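Local coordinates for protection of telomeres protein 1 (Schizosaccharomyces pombe, PDB 1QZH), which binds single-stranded telomeric DNA through this OB-fold domain, protects the 3'-end overhang of telomeres and regulates telomerase and telomere length, at residues I44-G49 and L109-L114; G84-L89 and R118-G123; D127-A132 and M150-K155; D53-R58 and V68-L73. All coordinates share one frame; numbering follows the deposited sequence.

All four contacts belong to one OB-fold domain, and each touches the bound DNA strand. Interaction 2 is the most buried. It joins two parallel strands and holds a cytosine with paired amides. Interactions 1, 3 and 4 are only partly buried. Interactions 1 and 4 share strand 44-59: its early part meets 109-114 and its later part forms a hairpin with 68-73. Leu-47 of interaction 1 packs on Leu-85 and Ile-87 of interaction 2. Interaction 3 instead fastens a loop to the barrel, mainly through one arginine. A hydroxyl and a backbone N-H meet guanine in interactions 1 and 3, whereas an arginine meets the DNA backbone in interaction 4.

Interaction 1. Residues I44-G49 and L109-L114; sequences IVNLFG and LHQITL. With nucleotides of chain A.
A G1 beta bulge sets Gln-111 and Ile-112 against the single residue Val-45 where the chain turns a corner. Gln-111 has a phi of 89°, usual for the first residue of such a bulge. Ile-112 N bonds Val-45 O at 2.9 Å, in the carbonyl plane, while Gln-111 N adds a weak bond to the same oxygen. On the other side of the bulge, Leu-109 N meets Leu-47 O at 2.6 Å. Asn-46 and His-110 lie side by side, their amide and ring planes 24° apart. Asn-46 OD1 sits too near the ring, so its place is doubtful. Asn-46 ND2 bonds Thr-28 O. Were Asn-46 a leucine, Thr-28 O would probably lose its amide donor, and the tie to strand 27-30 would be weakened. Val-45 and Leu-109 point to the other face of the sheet. There the side chains of Val-45 and Leu-114 cross at about a right angle, with Val-45 CG1 3.8 Å from Leu-114 CD2. Leu-47 CD1 meets Ile-112 CG2 at 4.2 Å. Thr-113 OG1 donates to O6 of DG2 of chain A at 2.6 Å. One face is therefore apolar, while the Thr-113 face offers a donor that suits a guanine carbonyl.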
# COMPACT_ATOMS: atom_id res chain seq x y z
N ILE G 44 9.83 -6.90 8.83
CA ILE G 44 8.83 -7.20 7.84
C ILE G 44 7.50 -6.70 8.40
O ILE G 44 7.22 -6.91 9.58
CB ILE G 44 8.76 -8.70 7.56
CG1 ILE G 44 10.16 -9.20 7.21
CG2 ILE G 44 7.78 -9.03 6.44
CD1 ILE G 44 10.26 -10.71 7.14
N VAL G 45 6.71 -6.03 7.57
CA VAL G 45 5.43 -5.51 8.02
C VAL G 45 4.35 -5.68 6.95
O VAL G 45 4.61 -6.14 5.84
CB VAL G 45 5.54 -3.98 8.32
CG1 VAL G 45 6.62 -3.71 9.35
CG2 VAL G 45 5.79 -3.20 7.05
N ASN G 46 3.12 -5.33 7.32
CA ASN G 46 2.02 -5.30 6.38
C ASN G 46 1.60 -3.86 6.31
O ASN G 46 1.67 -3.16 7.32
CB ASN G 46 0.80 -6.10 6.85
CG ASN G 46 1.12 -7.52 7.18
OD1 ASN G 46 1.69 -8.25 6.35
ND2 ASN G 46 0.75 -7.95 8.39
N LEU G 47 1.17 -3.40 5.13
CA LEU G 47 0.76 -2.01 4.98
C LEU G 47 -0.59 -1.97 4.34
O LEU G 47 -0.97 -2.87 3.60
CB LEU G 47 1.73 -1.24 4.09
CG LEU G 47 3.21 -1.20 4.47
CD1 LEU G 47 4.06 -0.70 3.33
CD2 LEU G 47 3.41 -0.33 5.71
N PHE G 48 -1.30 -0.88 4.60
CA PHE G 48 -2.62 -0.61 4.09
C PHE G 48 -2.69 0.89 3.81
O PHE G 48 -2.52 1.70 4.73
CB PHE G 48 -3.72 -1.02 5.07
CG PHE G 48 -5.06 -1.35 4.44
CD1 PHE G 48 -5.98 -2.13 5.13
CD2 PHE G 48 -5.39 -0.89 3.18
CE1 PHE G 48 -7.21 -2.45 4.57
CE2 PHE G 48 -6.61 -1.20 2.60
CZ PHE G 48 -7.53 -1.98 3.31
N GLY G 49 -2.91 1.28 2.56
CA GLY G 49 -2.98 2.70 2.29
C GLY G 49 -3.47 3.10 0.92
O GLY G 49 -3.95 2.27 0.15
N LEU G 109 -0.83 -4.40 1.46
CA LEU G 109 0.35 -5.17 1.10
C LEU G 109 0.75 -6.09 2.21
O LEU G 109 0.86 -5.68 3.35
CB LEU G 109 1.55 -4.27 0.80
CG LEU G 109 1.51 -3.35 -0.43
CD1 LEU G 109 2.78 -2.53 -0.51
CD2 LEU G 109 1.31 -4.16 -1.69
N HIS G 110 0.99 -7.35 1.85
CA HIS G 110 1.39 -8.33 2.83
C HIS G 110 2.81 -8.87 2.65
O HIS G 110 3.08 -9.62 1.71
CB HIS G 110 0.39 -9.50 2.86
CG HIS G 110 0.77 -10.59 3.81
ND1 HIS G 110 1.18 -11.84 3.40
CD2 HIS G 110 0.83 -10.61 5.16
CE1 HIS G 110 1.47 -12.58 4.45
NE2 HIS G 110 1.27 -11.86 5.54
N GLN G 111 3.68 -8.51 3.59
CA GLN G 111 5.07 -8.94 3.65
C GLN G 111 6.00 -8.00 2.89
O GLN G 111 6.41 -8.28 1.76
CB GLN G 111 5.20 -10.37 3.13
CG GLN G 111 4.49 -11.36 4.03
CD GLN G 111 5.31 -11.72 5.25
OE1 GLN G 111 6.25 -12.52 5.15
NE2 GLN G 111 4.98 -11.13 6.39
N ILE G 112 6.32 -6.89 3.56
CA ILE G 112 7.17 -5.81 3.05
C ILE G 112 8.36 -5.54 3.97
O ILE G 112 8.19 -5.27 5.17
CB ILE G 112 6.36 -4.46 2.91
CG1 ILE G 112 5.20 -4.62 1.92
CG2 ILE G 112 7.27 -3.32 2.46
CD1 ILE G 112 5.55 -5.14 0.54
N THR G 113 9.56 -5.61 3.41
CA THR G 113 10.74 -5.33 4.21
C THR G 113 10.96 -3.81 4.27
O THR G 113 10.97 -3.14 3.24
CB THR G 113 12.02 -5.97 3.61
OG1 THR G 113 11.87 -7.39 3.53
CG2 THR G 113 13.23 -5.63 4.47
N LEU G 114 11.10 -3.29 5.48
CA LEU G 114 11.35 -1.87 5.68
C LEU G 114 12.87 -1.67 5.79
O LEU G 114 13.53 -2.36 6.57
CB LEU G 114 10.69 -1.39 6.97
CG LEU G 114 9.46 -0.49 6.89
CD1 LEU G 114 8.66 -0.72 5.62
CD2 LEU G 114 8.63 -0.74 8.14
P DG A 2 20.72 -7.91 3.07
OP1 DG A 2 22.19 -7.75 3.20
OP2 DG A 2 19.85 -7.56 4.22
O5' DG A 2 20.23 -7.08 1.81
C5' DG A 2 20.75 -7.36 0.52
C4' DG A 2 19.95 -6.63 -0.53
O4' DG A 2 18.62 -7.18 -0.58
C3' DG A 2 19.78 -5.13 -0.24
O3' DG A 2 19.79 -4.40 -1.47
C2' DG A 2 18.40 -5.07 0.40
C1' DG A 2 17.67 -6.16 -0.36
N9 DG A 2 16.52 -6.75 0.33
C8 DG A 2 16.37 -6.94 1.68
N7 DG A 2 15.22 -7.48 1.99
C5 DG A 2 14.58 -7.64 0.77
C6 DG A 2 13.29 -8.17 0.47
O6 DG A 2 12.43 -8.60 1.25
N1 DG A 2 13.05 -8.16 -0.90
C2 DG A 2 13.92 -7.70 -1.85
N2 DG A 2 13.50 -7.78 -3.12
N3 DG A 2 15.11 -7.20 -1.59
C4 DG A 2 15.38 -7.21 -0.26

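Interaction 2. Residues G84-L89 and R118-G123; sequences GLQIHL and RDRTQG. With nucleotides of chain A.
Strands 85-89 and 121-123 run parallel, 32° apart, with their axes 4.8 Å from each other. Gly-123 bonds on both sides of Ile-87: its N reaches Gln-86 O at 2.8 Å, and its O accepts from His-88 N at 2.8 Å. Gly-123 passes close to Ile-87, with no room for a CB beside Ile-87 CG1. Gln-86 and Gln-122 stretch out side by side, both with CG anti to the backbone N (chi1 -178° in each). Their amide planes are 42° apart. Gln-122 NE2 bonds Gln-86 OE1 at 2.7 Å, from well above the carbonyl plane. Arg-120 NH1 approaches that oxygen too, but doubtfully close. The same Gln-122 NE2 donates to N3 of DC6 of chain A at 2.9 Å, and N4 of this base bonds Gln-122 OE1 at 3.3 Å. One amide thus meets a donor and an acceptor of the cytosine. Gln-86 NE2 adds a weak bond to O2 of the base. Nearer the start of both strands, Leu-85 CD1 packs on Thr-121 CG2 at 3.8 Å. This parallel pairing helps to close the OB barrel: strand 67-74 flanks 85-91, with Thr-70 bonded to His-88 ND1, and strand 112-116 flanks 121-126.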
# COMPACT_ATOMS: atom_id res chain seq x y z
N GLY G 84 4.65 10.14 0.54
CA GLY G 84 4.35 8.84 1.10
C GLY G 84 5.56 7.95 1.23
O GLY G 84 6.68 8.40 1.06
N LEU G 85 5.32 6.68 1.54
CA LEU G 85 6.41 5.71 1.68
C LEU G 85 6.66 5.08 0.32
O LEU G 85 5.72 4.66 -0.37
CB LEU G 85 6.03 4.64 2.70
CG LEU G 85 6.93 3.42 2.92
CD1 LEU G 85 8.23 3.81 3.59
CD2 LEU G 85 6.19 2.41 3.78
N GLN G 86 7.93 5.02 -0.07
CA GLN G 86 8.31 4.43 -1.35
C GLN G 86 8.39 2.91 -1.21
O GLN G 86 9.00 2.41 -0.27
CB GLN G 86 9.68 4.95 -1.80
CG GLN G 86 10.12 4.42 -3.15
CD GLN G 86 11.51 4.89 -3.55
OE1 GLN G 86 12.41 4.96 -2.71
NE2 GLN G 86 11.68 5.23 -4.82
N ILE G 87 7.79 2.18 -2.13
CA ILE G 87 7.86 0.72 -2.05
C ILE G 87 8.08 0.09 -3.40
O ILE G 87 7.29 0.28 -4.31
CB ILE G 87 6.55 0.09 -1.48
CG1 ILE G 87 6.26 0.65 -0.09
CG2 ILE G 87 6.69 -1.45 -1.42
CD1 ILE G 87 4.85 0.48 0.34
N HIS G 88 9.16 -0.67 -3.52
CA HIS G 88 9.42 -1.36 -4.77
C HIS G 88 8.93 -2.81 -4.65
O HIS G 88 9.38 -3.56 -3.79
CB HIS G 88 10.92 -1.34 -5.08
CG HIS G 88 11.47 0.03 -5.34
ND1 HIS G 88 11.02 0.83 -6.37
CD2 HIS G 88 12.43 0.75 -4.70
CE1 HIS G 88 11.67 1.98 -6.34
NE2 HIS G 88 12.52 1.96 -5.34
N LEU G 89 8.00 -3.19 -5.52
CA LEU G 89 7.45 -4.55 -5.52
C LEU G 89 8.11 -5.35 -6.65
O LEU G 89 7.97 -5.02 -7.84
CB LEU G 89 5.92 -4.50 -5.72
CG LEU G 89 5.19 -3.53 -4.77
CD1 LEU G 89 3.75 -3.29 -5.25
CD2 LEU G 89 5.25 -4.07 -3.36
N ARG G 118 19.70 6.14 1.21
CA ARG G 118 19.91 7.62 1.28
C ARG G 118 18.97 8.08 2.39
O ARG G 118 17.76 8.04 2.20
CB ARG G 118 19.65 8.30 -0.07
CG ARG G 118 20.76 8.12 -1.08
CD ARG G 118 20.24 8.41 -2.47
NE ARG G 118 21.27 8.35 -3.50
CZ ARG G 118 21.11 8.81 -4.74
NH1 ARG G 118 19.97 9.40 -5.09
NH2 ARG G 118 22.08 8.70 -5.63
N ASP G 119 19.52 8.48 3.57
CA ASP G 119 18.73 8.65 4.78
C ASP G 119 17.24 8.96 4.61
O ASP G 119 16.78 10.10 4.65
CB ASP G 119 19.39 9.59 5.77
CG ASP G 119 19.16 8.95 7.13
OD1 ASP G 119 20.00 9.16 8.03
OD2 ASP G 119 18.15 8.24 7.30
N ARG G 120 16.54 7.85 4.43
CA ARG G 120 15.11 7.75 4.28
C ARG G 120 14.67 6.29 4.52
O ARG G 120 15.51 5.40 4.57
CB ARG G 120 14.70 8.24 2.87
CG ARG G 120 13.56 7.49 2.18
CD ARG G 120 13.09 8.24 0.92
NE ARG G 120 14.01 8.11 -0.20
CZ ARG G 120 13.73 7.48 -1.34
NH1 ARG G 120 12.54 6.92 -1.50
NH2 ARG G 120 14.63 7.41 -2.30
N THR G 121 13.37 6.06 4.66
CA THR G 121 12.90 4.66 4.82
C THR G 121 12.31 4.25 3.50
O THR G 121 11.65 5.03 2.82
CB THR G 121 11.82 4.50 5.90
OG1 THR G 121 12.41 4.67 7.18
CG2 THR G 121 11.18 3.12 5.81
N GLN G 122 12.57 2.99 3.15
CA GLN G 122 12.09 2.40 1.90
C GLN G 122 11.53 0.98 2.10
O GLN G 122 11.96 0.22 2.98
CB GLN G 122 13.24 2.43 0.89
CG GLN G 122 12.90 1.90 -0.49
CD GLN G 122 14.08 1.98 -1.41
OE1 GLN G 122 15.12 1.35 -1.18
NE2 GLN G 122 13.98 2.76 -2.48
N GLY G 123 10.55 0.62 1.28
CA GLY G 123 9.97 -0.70 1.38
C GLY G 123 10.30 -1.61 0.22
O GLY G 123 10.11 -1.26 -0.96
P DC A 6 13.85 3.41 -11.91
OP1 DC A 6 12.51 3.86 -12.39
OP2 DC A 6 14.95 3.24 -12.89
O5' DC A 6 14.34 4.41 -10.77
C5' DC A 6 15.71 4.77 -10.64
C4' DC A 6 15.88 5.77 -9.52
O4' DC A 6 15.61 5.12 -8.25
C3' DC A 6 17.29 6.36 -9.39
O3' DC A 6 17.21 7.70 -8.88
C2' DC A 6 17.91 5.53 -8.29
C1' DC A 6 16.71 5.32 -7.38
N1 DC A 6 16.81 4.16 -6.48
C2 DC A 6 15.85 4.01 -5.47
O2 DC A 6 14.92 4.82 -5.40
N3 DC A 6 15.97 2.98 -4.60
C4 DC A 6 16.98 2.12 -4.72
N4 DC A 6 17.07 1.12 -3.83
C5 DC A 6 17.96 2.24 -5.75
C6 DC A 6 17.84 3.27 -6.60

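Interaction 3. Residues D127-A132 and M150-K155; sequences DQFRYA and MPRLMK. With nucleotides of chain A.
Asp-127 O is gripped by two nitrogens of Arg-152, NH1 at 2.8 Å and NH2 at 3.2 Å, in the guanidinium plane. Arg-152 NH1 also donates to Phe-129 O at 2.9 Å, on a lone pair in the carbonyl plane. The guanidinium lies nearly parallel to the Phe-129 ring, 13° off, but offset, with ring CE2 over the rim of its face. Arg-152 CD sits over this ring's face, 4.0 Å from its centroid, in a CH-pi contact. The arginine chain is extended from CG to NE, which carries its head to the corner at Asp-127. Asp-96 forms a salt bridge with Arg-152 NE, and Ser-91 bonds NH2. The loop backbone is fastened too: Tyr-131 N donates to Arg-152 O at 3.0 Å, and Met-154 N to Tyr-131 O at 3.1 Å. Leu-153 CD2 lies over one face of the Tyr-131 ring, whose OH bonds Gln-148. Asp-127 N donates to O6 of DG1 of chain A at 2.6 Å. Arg-130 NH1 lies 4.2 Å from Arg-152 NH1, so the carbonyls and Asp-96 probably offset two neighbouring positive groups. The grip on Asp-127 O probably helps to position the N-H of this residue, which meets the guanine.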
# COMPACT_ATOMS: atom_id res chain seq x y z
N ASP G 127 9.82 -12.03 -1.45
CA ASP G 127 9.50 -12.85 -2.63
C ASP G 127 8.02 -13.29 -2.69
O ASP G 127 7.36 -13.19 -3.73
CB ASP G 127 10.37 -14.09 -2.68
CG ASP G 127 11.71 -13.85 -3.35
OD1 ASP G 127 11.79 -12.93 -4.21
OD2 ASP G 127 12.68 -14.59 -3.03
N GLN G 128 7.51 -13.79 -1.56
CA GLN G 128 6.14 -14.28 -1.47
C GLN G 128 5.10 -13.23 -1.03
O GLN G 128 4.08 -13.59 -0.43
CB GLN G 128 6.09 -15.46 -0.50
CG GLN G 128 7.46 -15.93 0.06
CD GLN G 128 8.23 -14.83 0.83
OE1 GLN G 128 9.23 -14.29 0.34
NE2 GLN G 128 7.77 -14.51 2.05
N PHE G 129 5.33 -11.96 -1.33
CA PHE G 129 4.38 -10.94 -0.89
C PHE G 129 3.03 -11.12 -1.55
O PHE G 129 2.95 -11.62 -2.67
CB PHE G 129 4.93 -9.51 -1.16
CG PHE G 129 4.57 -8.94 -2.53
CD1 PHE G 129 3.36 -8.25 -2.71
CD2 PHE G 129 5.43 -9.07 -3.62
CE1 PHE G 129 3.02 -7.70 -3.96
CE2 PHE G 129 5.09 -8.52 -4.89
CZ PHE G 129 3.87 -7.84 -5.04
N ARG G 130 1.97 -10.74 -0.86
CA ARG G 130 0.61 -10.86 -1.41
C ARG G 130 -0.02 -9.48 -1.27
O ARG G 130 0.47 -8.65 -0.49
CB ARG G 130 -0.20 -11.91 -0.63
CG ARG G 130 0.38 -13.31 -0.62
CD ARG G 130 -0.29 -14.23 -1.67
NE ARG G 130 0.37 -15.54 -1.79
CZ ARG G 130 1.57 -15.75 -2.33
NH1 ARG G 130 2.30 -14.74 -2.82
NH2 ARG G 130 2.08 -16.99 -2.35
N TYR G 131 -1.13 -9.22 -1.96
CA TYR G 131 -1.73 -7.88 -1.88
C TYR G 131 -3.20 -7.90 -2.28
O TYR G 131 -3.68 -8.87 -2.86
CB TYR G 131 -1.02 -6.93 -2.86
CG TYR G 131 -1.46 -7.16 -4.31
CD1 TYR G 131 -2.52 -6.44 -4.86
CD2 TYR G 131 -0.86 -8.13 -5.08
CE1 TYR G 131 -2.97 -6.71 -6.17
CE2 TYR G 131 -1.28 -8.41 -6.38
CZ TYR G 131 -2.33 -7.70 -6.91
OH TYR G 131 -2.72 -7.98 -8.20
N ALA G 132 -3.90 -6.81 -1.98
CA ALA G 132 -5.28 -6.61 -2.37
C ALA G 132 -5.38 -5.16 -2.82
O ALA G 132 -4.82 -4.27 -2.18
CB ALA G 132 -6.24 -6.89 -1.23
N MET G 150 -3.96 -13.50 -10.42
CA MET G 150 -4.37 -14.30 -9.24
C MET G 150 -3.27 -14.70 -8.24
O MET G 150 -3.49 -14.63 -7.04
CB MET G 150 -5.03 -15.58 -9.73
CG MET G 150 -6.20 -15.38 -10.66
SD MET G 150 -7.56 -14.45 -9.89
CE MET G 150 -8.39 -15.75 -9.00
N PRO G 151 -2.10 -15.12 -8.71
CA PRO G 151 -1.02 -15.67 -7.85
C PRO G 151 -0.84 -15.01 -6.48
O PRO G 151 -0.79 -15.71 -5.47
CB PRO G 151 0.23 -15.48 -8.71
CG PRO G 151 -0.29 -15.30 -10.10
CD PRO G 151 -1.55 -14.48 -9.93
N ARG G 152 -0.76 -13.69 -6.41
CA ARG G 152 -0.54 -12.99 -5.14
C ARG G 152 -1.80 -12.35 -4.56
O ARG G 152 -1.74 -11.69 -3.52
CB ARG G 152 0.53 -11.90 -5.33
CG ARG G 152 1.82 -12.36 -6.03
CD ARG G 152 2.76 -11.17 -6.29
NE ARG G 152 4.07 -11.59 -6.81
CZ ARG G 152 5.08 -12.01 -6.06
NH1 ARG G 152 4.98 -12.08 -4.73
NH2 ARG G 152 6.23 -12.35 -6.64
N LEU G 153 -2.93 -12.54 -5.21
CA LEU G 153 -4.21 -11.93 -4.80
C LEU G 153 -4.85 -12.49 -3.50
O LEU G 153 -5.08 -13.68 -3.37
CB LEU G 153 -5.20 -12.09 -5.95
CG LEU G 153 -5.79 -10.81 -6.55
CD1 LEU G 153 -7.23 -11.04 -6.99
CD2 LEU G 153 -5.71 -9.67 -5.56
N MET G 154 -5.13 -11.59 -2.54
CA MET G 154 -5.72 -12.01 -1.29
C MET G 154 -7.23 -11.88 -1.33
O MET G 154 -7.77 -10.92 -1.90
CB MET G 154 -5.13 -11.21 -0.12
CG MET G 154 -3.64 -10.91 -0.26
SD MET G 154 -3.15 -9.32 0.44
CE MET G 154 -3.90 -9.41 2.06
N LYS G 155 -7.92 -12.83 -0.72
CA LYS G 155 -9.35 -12.69 -0.60
C LYS G 155 -9.57 -11.82 0.62
O LYS G 155 -9.01 -12.09 1.70
CB LYS G 155 -10.05 -14.06 -0.41
CG LYS G 155 -11.57 -13.95 -0.32
CD LYS G 155 -12.27 -15.22 -0.80
CE LYS G 155 -11.78 -15.65 -2.17
NZ LYS G 155 -12.57 -16.80 -2.70
O5' DG A 1 19.05 -11.87 5.36
C5' DG A 1 18.68 -12.38 4.08
C4' DG A 1 19.31 -11.59 2.96
O4' DG A 1 18.58 -11.87 1.75
C3' DG A 1 19.24 -10.08 3.17
O3' DG A 1 20.41 -9.43 2.65
C2' DG A 1 17.99 -9.67 2.41
C1' DG A 1 17.84 -10.73 1.33
N9 DG A 1 16.45 -11.15 1.17
C8 DG A 1 15.62 -11.61 2.16
N7 DG A 1 14.42 -11.89 1.73
C5 DG A 1 14.46 -11.59 0.38
C6 DG A 1 13.45 -11.68 -0.61
O6 DG A 1 12.27 -12.05 -0.48
N1 DG A 1 13.91 -11.28 -1.86
C2 DG A 1 15.19 -10.84 -2.12
N2 DG A 1 15.44 -10.50 -3.39
N3 DG A 1 16.14 -10.75 -1.21
C4 DG A 1 15.71 -11.14 0.01

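Interaction 4. Residues D53-R58 and V68-L73; sequences DFTPSR and VTTVYL. With nucleotides of chain A.
Arg-58 crosses over Val-68 and Thr-70 on the DNA-facing side of a long beta hairpin of the OB fold, made by strands 44-59 and 67-74. Arg-58 NH1 donates to O3' of DA5 of chain A at 2.7 Å. It also lies 3.0 Å from OP1 of DC6 of chain A, which sits over one guanidinium face. Val-68 O lies over the opposite face. Thr-70 OG1 comes to the guanidinium edge near NH2, but at a poor angle for a bond; it is bonded to His-88. Arg-58 CG stands between the backbone N and the carbonyl carbon (chi1 57°), and bends at chi2 and chi3 fold the chain back over the neighbouring strand. A weak bond from Arg-58 NE to Pro-56 O helps hold the bend. A serine in place of Arg-58 would probably leave the phosphate between the two nucleotides without its nearby positive charge, and O3' without this donor. Behind the head, Arg-58 N bonds Val-68 O at 3.1 Å and Val-68 N bonds Arg-58 O at 2.9 Å. A beta bulge separates this pair from Thr-55, whose O accepts from Thr-70 N at 3.2 Å and Thr-69 OG1 at 3.1 Å. On the face away from Arg-58, Phe-54 CB packs on Val-71 CG1 at 3.9 Å. Back on the face of Arg-58 and Thr-70, Tyr-72 turns its ring edge to the backbone, with CD1 3.4 Å from Asp-53 O.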
# COMPACT_ATOMS: atom_id res chain seq x y z
N ASP G 53 1.08 7.68 -5.69
CA ASP G 53 1.72 7.78 -7.00
C ASP G 53 2.39 6.44 -7.28
O ASP G 53 2.79 5.73 -6.36
CB ASP G 53 2.74 8.93 -6.94
CG ASP G 53 3.40 9.21 -8.29
OD1 ASP G 53 2.78 9.00 -9.36
OD2 ASP G 53 4.56 9.69 -8.25
N PHE G 54 2.51 6.09 -8.56
CA PHE G 54 3.12 4.82 -8.92
C PHE G 54 3.81 4.85 -10.28
O PHE G 54 3.59 5.76 -11.09
CB PHE G 54 2.04 3.74 -8.96
CG PHE G 54 1.03 3.94 -10.05
CD1 PHE G 54 1.04 3.15 -11.19
CD2 PHE G 54 0.06 4.93 -9.93
CE1 PHE G 54 0.10 3.35 -12.20
CE2 PHE G 54 -0.88 5.13 -10.93
CZ PHE G 54 -0.86 4.34 -12.07
N THR G 55 4.65 3.85 -10.51
CA THR G 55 5.37 3.69 -11.76
C THR G 55 4.96 2.31 -12.25
O THR G 55 4.99 1.35 -11.48
CB THR G 55 6.89 3.68 -11.55
OG1 THR G 55 7.27 4.79 -10.73
CG2 THR G 55 7.60 3.77 -12.88
N PRO G 56 4.57 2.19 -13.52
CA PRO G 56 4.14 0.94 -14.16
C PRO G 56 5.18 -0.18 -14.07
O PRO G 56 6.37 0.08 -13.89
CB PRO G 56 3.88 1.36 -15.61
CG PRO G 56 3.42 2.76 -15.46
CD PRO G 56 4.36 3.34 -14.43
N SER G 57 4.72 -1.42 -14.22
CA SER G 57 5.60 -2.58 -14.16
C SER G 57 6.62 -2.52 -15.29
O SER G 57 6.26 -2.36 -16.46
CB SER G 57 4.80 -3.88 -14.29
OG SER G 57 3.72 -3.95 -13.36
N ARG G 58 7.90 -2.64 -14.94
CA ARG G 58 8.98 -2.65 -15.92
C ARG G 58 10.02 -3.66 -15.43
O ARG G 58 10.26 -3.78 -14.23
CB ARG G 58 9.63 -1.27 -16.06
CG ARG G 58 10.17 -0.71 -14.74
CD ARG G 58 9.64 0.70 -14.53
NE ARG G 58 9.32 0.98 -13.13
CZ ARG G 58 10.23 1.15 -12.17
NH1 ARG G 58 11.52 1.08 -12.45
NH2 ARG G 58 9.83 1.42 -10.94
N VAL G 68 9.51 -5.09 -11.80
CA VAL G 68 9.35 -4.20 -10.67
C VAL G 68 8.38 -3.07 -10.93
O VAL G 68 8.47 -2.38 -11.94
CB VAL G 68 10.68 -3.58 -10.27
CG1 VAL G 68 11.29 -2.83 -11.48
CG2 VAL G 68 10.48 -2.65 -9.08
N THR G 69 7.44 -2.90 -10.01
CA THR G 69 6.45 -1.84 -10.08
C THR G 69 6.69 -1.04 -8.80
O THR G 69 7.03 -1.61 -7.77
CB THR G 69 5.03 -2.43 -10.12
OG1 THR G 69 4.09 -1.41 -10.47
CG2 THR G 69 4.65 -3.01 -8.76
N THR G 70 6.56 0.28 -8.87
CA THR G 70 6.80 1.11 -7.70
C THR G 70 5.56 1.87 -7.29
O THR G 70 4.82 2.36 -8.12
CB THR G 70 7.92 2.15 -7.96
OG1 THR G 70 9.13 1.46 -8.30
CG2 THR G 70 8.17 3.01 -6.73
N VAL G 71 5.33 1.97 -5.99
CA VAL G 71 4.21 2.73 -5.51
C VAL G 71 4.70 3.56 -4.35
O VAL G 71 5.72 3.24 -3.74
CB VAL G 71 3.03 1.82 -5.01
CG1 VAL G 71 2.46 0.99 -6.16
CG2 VAL G 71 3.50 0.94 -3.87
N TYR G 72 3.98 4.65 -4.08
CA TYR G 72 4.23 5.52 -2.94
C TYR G 72 2.94 5.44 -2.12
O TYR G 72 1.85 5.74 -2.63
CB TYR G 72 4.50 6.96 -3.40
CG TYR G 72 5.81 7.07 -4.11
CD1 TYR G 72 5.96 6.63 -5.43
CD2 TYR G 72 6.94 7.56 -3.45
CE1 TYR G 72 7.18 6.66 -6.06
CE2 TYR G 72 8.19 7.60 -4.09
CZ TYR G 72 8.29 7.14 -5.39
OH TYR G 72 9.52 7.16 -6.01
N LEU G 73 3.04 4.99 -0.88
CA LEU G 73 1.84 4.84 -0.06
C LEU G 73 1.53 5.99 0.87
O LEU G 73 2.42 6.57 1.49
CB LEU G 73 1.90 3.55 0.76
CG LEU G 73 1.36 2.28 0.10
CD1 LEU G 73 1.22 1.20 1.16
CD2 LEU G 73 0.02 2.55 -0.57
P DA A 5 17.55 -1.37 -12.74
OP1 DA A 5 17.47 -1.65 -14.20
OP2 DA A 5 18.54 -0.40 -12.23
O5' DA A 5 16.11 -0.89 -12.25
C5' DA A 5 15.72 -1.04 -10.89
C4' DA A 5 14.52 -0.19 -10.56
O4' DA A 5 14.26 -0.44 -9.16
C3' DA A 5 14.79 1.31 -10.67
O3' DA A 5 13.64 2.02 -11.13
C2' DA A 5 15.22 1.72 -9.28
C1' DA A 5 14.84 0.57 -8.35
N9 DA A 5 16.03 0.00 -7.73
C8 DA A 5 17.31 0.14 -8.20
N7 DA A 5 18.22 -0.42 -7.44
C5 DA A 5 17.49 -0.97 -6.40
C6 DA A 5 17.88 -1.69 -5.26
N6 DA A 5 19.15 -1.98 -4.96
N1 DA A 5 16.91 -2.11 -4.42
C2 DA A 5 15.64 -1.81 -4.71
N3 DA A 5 15.15 -1.13 -5.75
C4 DA A 5 16.14 -0.73 -6.57
P DC A 6 13.85 3.41 -11.91
OP1 DC A 6 12.51 3.86 -12.39
OP2 DC A 6 14.95 3.24 -12.89
O5' DC A 6 14.34 4.41 -10.77
C5' DC A 6 15.71 4.77 -10.64
C4' DC A 6 15.88 5.77 -9.52
O4' DC A 6 15.61 5.12 -8.25
C3' DC A 6 17.29 6.36 -9.39
O3' DC A 6 17.21 7.70 -8.88
C2' DC A 6 17.91 5.53 -8.29
C1' DC A 6 16.71 5.32 -7.38
N1 DC A 6 16.81 4.16 -6.48
C2 DC A 6 15.85 4.01 -5.47
O2 DC A 6 14.92 4.82 -5.40
N3 DC A 6 15.97 2.98 -4.60
C4 DC A 6 16.98 2.12 -4.72
N4 DC A 6 17.07 1.12 -3.83
C5 DC A 6 17.96 2.24 -5.75
C6 DC A 6 17.84 3.27 -6.60